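Peroxiredoxin (Akkermansia muciniphila, PDB 6KHX) probably reduces hydrogen peroxide and organic hydroperoxides through redox-active cysteines, as a typical 2-Cys peroxiredoxin of the thioredoxin-fold superfamily. Local coordinates at residues I37-P42 with L159-D164; V169-Q174 with W187-A192. All blocks are in the same frame, centred on the assembly; numbering follows the deposited sequence.

Interaction 1: I37-P42 with L159-D164; sequences ILFFYP and LGRSID
Arg161 reaches across to Phe39, Phe40 and Tyr41 and grips one backbone carbonyl with both terminal nitrogens. Its NH1 donates to Phe40 O at 2.9 Å. NH2 reaches the same oxygen at 3.0 Å, but that bond is weak. The NH1 donor stands above the carbonyl plane, 37° out of it, and not on a lone pair. A bend at chi3 (-76°) turns the guanidinium away from the line of the chain. Phe39 flanks the group. Its CB is 3.5 Å from Arg161 NH1, and its CD2 lies 3.7 Å from Arg161 NH2, which sits at the ring edge. The ring and guanidinium planes are 79° apart, so they do not stack. Tyr41 adds a looser touch, with CB 4.1 Å from Arg161 NH2.

Glu52 of helix 48-58 forms a salt bridge with Arg161 NE. The same helix packs on Phe39 and Tyr41 and carries Cys49, which by family is probably the peroxidatic cysteine. Two needs are met at once in this buried contact: the Phe40 carbonyl gains one good donor and one weak one, and the arginine charge is probably balanced by Glu52.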
loop_
_atom_site.group_PDB
_atom_site.type_symbol
_atom_site.label_atom_id
_atom_site.label_comp_id
_atom_site.label_asym_id
_atom_site.label_seq_id
_atom_site.Cartn_x
_atom_site.Cartn_y
_atom_site.Cartn_z
ATOM N N ILE B 37 42.351 -13.692 9.101
ATOM C CA ILE B 37 42.102 -12.737 10.173
ATOM C C ILE B 37 41.910 -11.385 9.496
ATOM O O ILE B 37 42.855 -10.816 8.937
ATOM C CB ILE B 37 43.244 -12.707 11.197
ATOM C CG1 ILE B 37 43.199 -13.953 12.080
ATOM C CG2 ILE B 37 43.156 -11.462 12.069
ATOM C CD1 ILE B 37 42.115 -13.911 13.118
ATOM N N LEU B 38 40.673 -10.893 9.506
ATOM C CA LEU B 38 40.315 -9.633 8.862
ATOM C C LEU B 38 40.053 -8.595 9.945
ATOM O O LEU B 38 39.187 -8.801 10.800
ATOM C CB LEU B 38 39.080 -9.815 7.975
ATOM C CG LEU B 38 38.458 -8.568 7.341
ATOM C CD1 LEU B 38 39.396 -7.992 6.291
ATOM C CD2 LEU B 38 37.090 -8.863 6.734
ATOM N N PHE B 39 40.803 -7.494 9.936
ATOM C CA PHE B 39 40.601 -6.476 10.960
ATOM C C PHE B 39 40.431 -5.091 10.339
ATOM O O PHE B 39 41.149 -4.711 9.407
ATOM C CB PHE B 39 41.740 -6.479 12.014
ATOM C CG PHE B 39 43.051 -5.936 11.522
ATOM C CD1 PHE B 39 43.925 -6.731 10.803
ATOM C CD2 PHE B 39 43.426 -4.636 11.821
ATOM C CE1 PHE B 39 45.138 -6.228 10.359
ATOM C CE2 PHE B 39 44.641 -4.129 11.385
ATOM C CZ PHE B 39 45.496 -4.925 10.653
ATOM N N PHE B 40 39.457 -4.357 10.872
ATOM C CA PHE B 40 39.125 -2.994 10.486
ATOM C C PHE B 40 39.635 -2.023 11.544
ATOM O O PHE B 40 39.505 -2.288 12.749
ATOM C CB PHE B 40 37.604 -2.816 10.349
ATOM C CG PHE B 40 36.954 -3.741 9.353
ATOM C CD1 PHE B 40 36.679 -5.060 9.684
ATOM C CD2 PHE B 40 36.589 -3.282 8.096
ATOM C CE1 PHE B 40 36.077 -5.908 8.774
ATOM C CE2 PHE B 40 35.979 -4.123 7.184
ATOM C CZ PHE B 40 35.719 -5.437 7.521
ATOM N N TYR B 41 40.151 -0.886 11.081
ATOM C CA TYR B 41 40.566 0.259 11.878
ATOM C C TYR B 41 39.984 1.523 11.263
ATOM O O TYR B 41 39.677 1.551 10.067
ATOM C CB TYR B 41 42.097 0.365 11.956
ATOM C CG TYR B 41 42.770 0.600 10.627
ATOM C CD1 TYR B 41 43.041 -0.459 9.767
ATOM C CD2 TYR B 41 43.144 1.878 10.233
ATOM C CE1 TYR B 41 43.661 -0.253 8.549
ATOM C CE2 TYR B 41 43.765 2.098 9.021
ATOM C CZ TYR B 41 44.023 1.032 8.180
ATOM O OH TYR B 41 44.641 1.252 6.965
ATOM N N PRO B 42 39.835 2.608 12.057
ATOM C CA PRO B 42 39.088 3.783 11.570
ATOM C C PRO B 42 39.782 4.669 10.543
ATOM O O PRO B 42 39.174 4.992 9.517
ATOM C CB PRO B 42 38.805 4.574 12.858
ATOM C CG PRO B 42 39.824 4.108 13.834
ATOM C CD PRO B 42 40.071 2.670 13.511
ATOM N N LEU B 159 40.670 1.570 22.275
ATOM C CA LEU B 159 41.077 0.306 22.888
ATOM C C LEU B 159 41.702 -0.585 21.823
ATOM O O LEU B 159 40.993 -1.288 21.096
ATOM C CB LEU B 159 39.880 -0.377 23.543
ATOM C CG LEU B 159 39.061 0.522 24.467
ATOM C CD1 LEU B 159 37.914 -0.242 25.121
ATOM C CD2 LEU B 159 39.983 1.103 25.530
ATOM N N GLY B 160 43.031 -0.576 21.755
ATOM C CA GLY B 160 43.728 -1.433 20.813
ATOM C C GLY B 160 43.509 -2.906 21.105
ATOM O O GLY B 160 43.207 -3.319 22.226
ATOM N N ARG B 161 43.672 -3.714 20.069
ATOM C CA ARG B 161 43.369 -5.131 20.176
ATOM C C ARG B 161 44.609 -5.888 20.645
ATOM O O ARG B 161 45.641 -5.296 20.971
ATOM C CB ARG B 161 42.821 -5.643 18.846
ATOM C CG ARG B 161 41.396 -5.192 18.582
ATOM C CD ARG B 161 41.034 -5.232 17.117
ATOM N NE ARG B 161 41.628 -4.110 16.397
ATOM C CZ ARG B 161 41.295 -3.764 15.159
ATOM N NH1 ARG B 161 40.356 -4.449 14.514
ATOM N NH2 ARG B 161 41.885 -2.725 14.574
ATOM N N SER B 162 44.517 -7.215 20.676
ATOM C CA SER B 162 45.570 -8.069 21.206
ATOM C C SER B 162 45.850 -9.181 20.210
ATOM O O SER B 162 44.952 -9.959 19.878
ATOM C CB SER B 162 45.158 -8.654 22.560
ATOM O OG SER B 162 45.802 -9.892 22.804
ATOM N N ILE B 163 47.101 -9.272 19.761
ATOM C CA ILE B 163 47.498 -10.348 18.859
ATOM C C ILE B 163 47.421 -11.699 19.549
ATOM O O ILE B 163 47.082 -12.709 18.916
ATOM C CB ILE B 163 48.908 -10.065 18.311
ATOM C CG1 ILE B 163 48.863 -8.829 17.413
ATOM C CG2 ILE B 163 49.506 -11.298 17.627
ATOM C CD1 ILE B 163 49.956 -8.791 16.385
ATOM N N ASP B 164 47.721 -11.748 20.850
ATOM C CA ASP B 164 47.696 -13.021 21.557
ATOM C C ASP B 164 46.312 -13.649 21.512
ATOM O O ASP B 164 46.186 -14.855 21.284
ATOM C CB ASP B 164 48.161 -12.837 22.999
ATOM C CG ASP B 164 49.611 -12.418 23.091
ATOM O OD1 ASP B 164 50.389 -12.750 22.171
ATOM O OD2 ASP B 164 49.978 -11.766 24.090
#

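Interaction 2: V169-Q174 with W187-A192; sequences VVDALQ and WHKGEA
Trp187 points the six-membered end of its indole at the Asp171 and Ala172 side of helix 163-179. Its CZ3 is 3.5 Å from Ala172 N. The carbonyl carbon of Asp171 sits at the ring edge, near the ring plane, 3.6 Å from Trp187 CZ3. Ala172 adds an apolar touch, with CB 4.0 Å from Trp187 CE3. The indole reaches the helix because its CG is anti to the backbone N (chi1 179°). The pyrrole end is tied back to its own loop: Trp187 NE1 donates to Glu191 O at 3.0 Å. That oxygen accepts from well above its carbonyl plane.

Lys189 passes across the carboxylate of Asp171, the two side chains at about a right angle. The extended lysine touches with its methylenes. Lys189 CB is 3.8 Å from Asp171 OD2, and Lys189 CD is 3.9 Å from Asp171 CG. Lys189 NZ stays 4.4 Å from Asp171 OD1, too far for a salt bridge. The salt-bridge partner of Asp171 is Arg66, through OD2.

A type II turn from His188 to Glu191 folds the loop back. The contact belongs to the C-terminal domain of 1-Cys peroxiredoxin type and packs the segment after helix 163-179 on that helix. Arg168 of the same helix also binds Trp187 O. Replacing the indole with an alanine is likely to open a gap against Asp171 and Ala172 and leave Glu191 O without its indole donor. Between the two segments the contact is thus van der Waals, while the charge of Lys189 probably adds only a modest attraction to Asp171.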
loop_
_atom_site.group_PDB
_atom_site.type_symbol
_atom_site.label_atom_id
_atom_site.label_comp_id
_atom_site.label_asym_id
_atom_site.label_seq_id
_atom_site.Cartn_x
_atom_site.Cartn_y
_atom_site.Cartn_z
ATOM N N VAL B 169 42.547 -17.752 19.535
ATOM C CA VAL B 169 41.305 -18.176 18.902
ATOM C C VAL B 169 41.597 -18.987 17.642
ATOM O O VAL B 169 40.903 -19.968 17.347
ATOM C CB VAL B 169 40.413 -16.953 18.610
ATOM C CG1 VAL B 169 39.143 -17.385 17.926
ATOM C CG2 VAL B 169 40.069 -16.234 19.901
ATOM N N VAL B 170 42.632 -18.606 16.888
ATOM C CA VAL B 170 43.029 -19.404 15.730
ATOM C C VAL B 170 43.391 -20.820 16.159
ATOM O O VAL B 170 42.948 -21.805 15.555
ATOM C CB VAL B 170 44.195 -18.734 14.983
ATOM C CG1 VAL B 170 44.813 -19.710 13.990
ATOM C CG2 VAL B 170 43.719 -17.479 14.271
ATOM N N ASP B 171 44.208 -20.940 17.210
ATOM C CA ASP B 171 44.612 -22.260 17.682
ATOM C C ASP B 171 43.410 -23.062 18.154
ATOM O O ASP B 171 43.334 -24.270 17.914
ATOM C CB ASP B 171 45.662 -22.141 18.789
ATOM C CG ASP B 171 47.031 -21.748 18.254
ATOM O OD1 ASP B 171 47.305 -22.002 17.057
ATOM O OD2 ASP B 171 47.840 -21.194 19.030
ATOM N N ALA B 172 42.456 -22.411 18.820
ATOM C CA ALA B 172 41.267 -23.131 19.265
ATOM C C ALA B 172 40.444 -23.631 18.078
ATOM O O ALA B 172 39.993 -24.785 18.067
ATOM C CB ALA B 172 40.421 -22.241 20.174
ATOM N N LEU B 173 40.241 -22.782 17.068
ATOM C CA LEU B 173 39.479 -23.210 15.899
ATOM C C LEU B 173 40.159 -24.387 15.212
ATOM O O LEU B 173 39.507 -25.383 14.868
ATOM C CB LEU B 173 39.302 -22.051 14.917
ATOM C CG LEU B 173 38.699 -22.496 13.576
ATOM C CD1 LEU B 173 37.295 -23.018 13.790
ATOM C CD2 LEU B 173 38.708 -21.391 12.525
ATOM N N GLN B 174 41.478 -24.296 15.019
ATOM C CA GLN B 174 42.198 -25.366 14.337
ATOM C C GLN B 174 42.197 -26.647 15.162
ATOM O O GLN B 174 42.089 -27.748 14.608
ATOM C CB GLN B 174 43.624 -24.917 14.021
ATOM C CG GLN B 174 43.690 -23.896 12.891
ATOM C CD GLN B 174 45.085 -23.351 12.661
ATOM O OE1 GLN B 174 46.005 -23.621 13.433
ATOM N NE2 GLN B 174 45.252 -22.588 11.585
ATOM N N TRP B 187 41.719 -21.868 27.115
ATOM C CA TRP B 187 42.523 -22.913 26.502
ATOM C C TRP B 187 43.615 -22.316 25.621
ATOM O O TRP B 187 43.398 -21.337 24.900
ATOM C CB TRP B 187 41.631 -23.849 25.689
ATOM C CG TRP B 187 42.388 -24.946 25.002
ATOM C CD1 TRP B 187 42.643 -26.198 25.487
ATOM C CD2 TRP B 187 42.967 -24.896 23.693
ATOM N NE1 TRP B 187 43.359 -26.925 24.564
ATOM C CE2 TRP B 187 43.568 -26.151 23.454
ATOM C CE3 TRP B 187 43.040 -23.913 22.701
ATOM C CZ2 TRP B 187 44.235 -26.445 22.269
ATOM C CZ3 TRP B 187 43.707 -24.205 21.521
ATOM C CH2 TRP B 187 44.296 -25.462 21.316
ATOM N N HIS B 188 44.801 -22.922 25.686
ATOM C CA HIS B 188 45.919 -22.582 24.821
ATOM C C HIS B 188 46.454 -23.853 24.183
ATOM O O HIS B 188 46.224 -24.961 24.673
ATOM C CB HIS B 188 47.051 -21.859 25.579
ATOM C CG HIS B 188 46.694 -20.477 26.036
ATOM N ND1 HIS B 188 45.980 -20.232 27.190
ATOM C CD2 HIS B 188 46.958 -19.265 25.490
ATOM C CE1 HIS B 188 45.817 -18.927 27.335
ATOM N NE2 HIS B 188 46.401 -18.318 26.316
ATOM N N LYS B 189 47.166 -23.677 23.075
ATOM C CA LYS B 189 47.720 -24.817 22.362
ATOM C C LYS B 189 48.647 -25.602 23.280
ATOM O O LYS B 189 49.497 -25.028 23.968
ATOM C CB LYS B 189 48.459 -24.351 21.107
ATOM C CG LYS B 189 48.805 -25.471 20.138
ATOM C CD LYS B 189 49.288 -24.910 18.805
ATOM C CE LYS B 189 49.532 -26.012 17.784
ATOM N NZ LYS B 189 49.943 -25.456 16.461
ATOM N N GLY B 190 48.446 -26.919 23.321
ATOM C CA GLY B 190 49.188 -27.812 24.179
ATOM C C GLY B 190 48.466 -28.219 25.448
ATOM O O GLY B 190 48.838 -29.229 26.059
ATOM N N GLU B 191 47.437 -27.480 25.849
ATOM C CA GLU B 191 46.676 -27.833 27.035
ATOM C C GLU B 191 45.545 -28.790 26.677
ATOM O O GLU B 191 45.257 -29.051 25.505
ATOM C CB GLU B 191 46.134 -26.579 27.726
ATOM C CG GLU B 191 47.221 -25.628 28.209
ATOM C CD GLU B 191 46.665 -24.333 28.770
ATOM O OE1 GLU B 191 45.430 -24.239 28.957
ATOM O OE2 GLU B 191 47.470 -23.412 29.032
ATOM N N ALA B 192 44.905 -29.322 27.715
ATOM C CA ALA B 192 43.868 -30.325 27.522
ATOM C C ALA B 192 42.588 -29.687 26.999
ATOM O O ALA B 192 42.074 -28.729 27.585
ATOM C CB ALA B 192 43.588 -31.055 28.834
#

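From the N terminus, after the strands of 13-25, the chain forms strand 35-40, an inner strand of the mixed sheet. Interaction 1 closes a long loop, 116 residues later, when 159-164 returns just after the outermost strand 149-155. That loop holds most of the thioredoxin-like domain. The chain then enters helix 163-179. Interaction 2 closes a much shorter loop of 12 residues between this helix and the segment leading to helix 198-209. The two loops follow in series, neither nested nor crossed. Helix 163-179 joins them: interaction 1 lies just before its start and interaction 2 midway along it. They also touch directly, Ile37 CD1 being 4.1 Å from Val170 CG2.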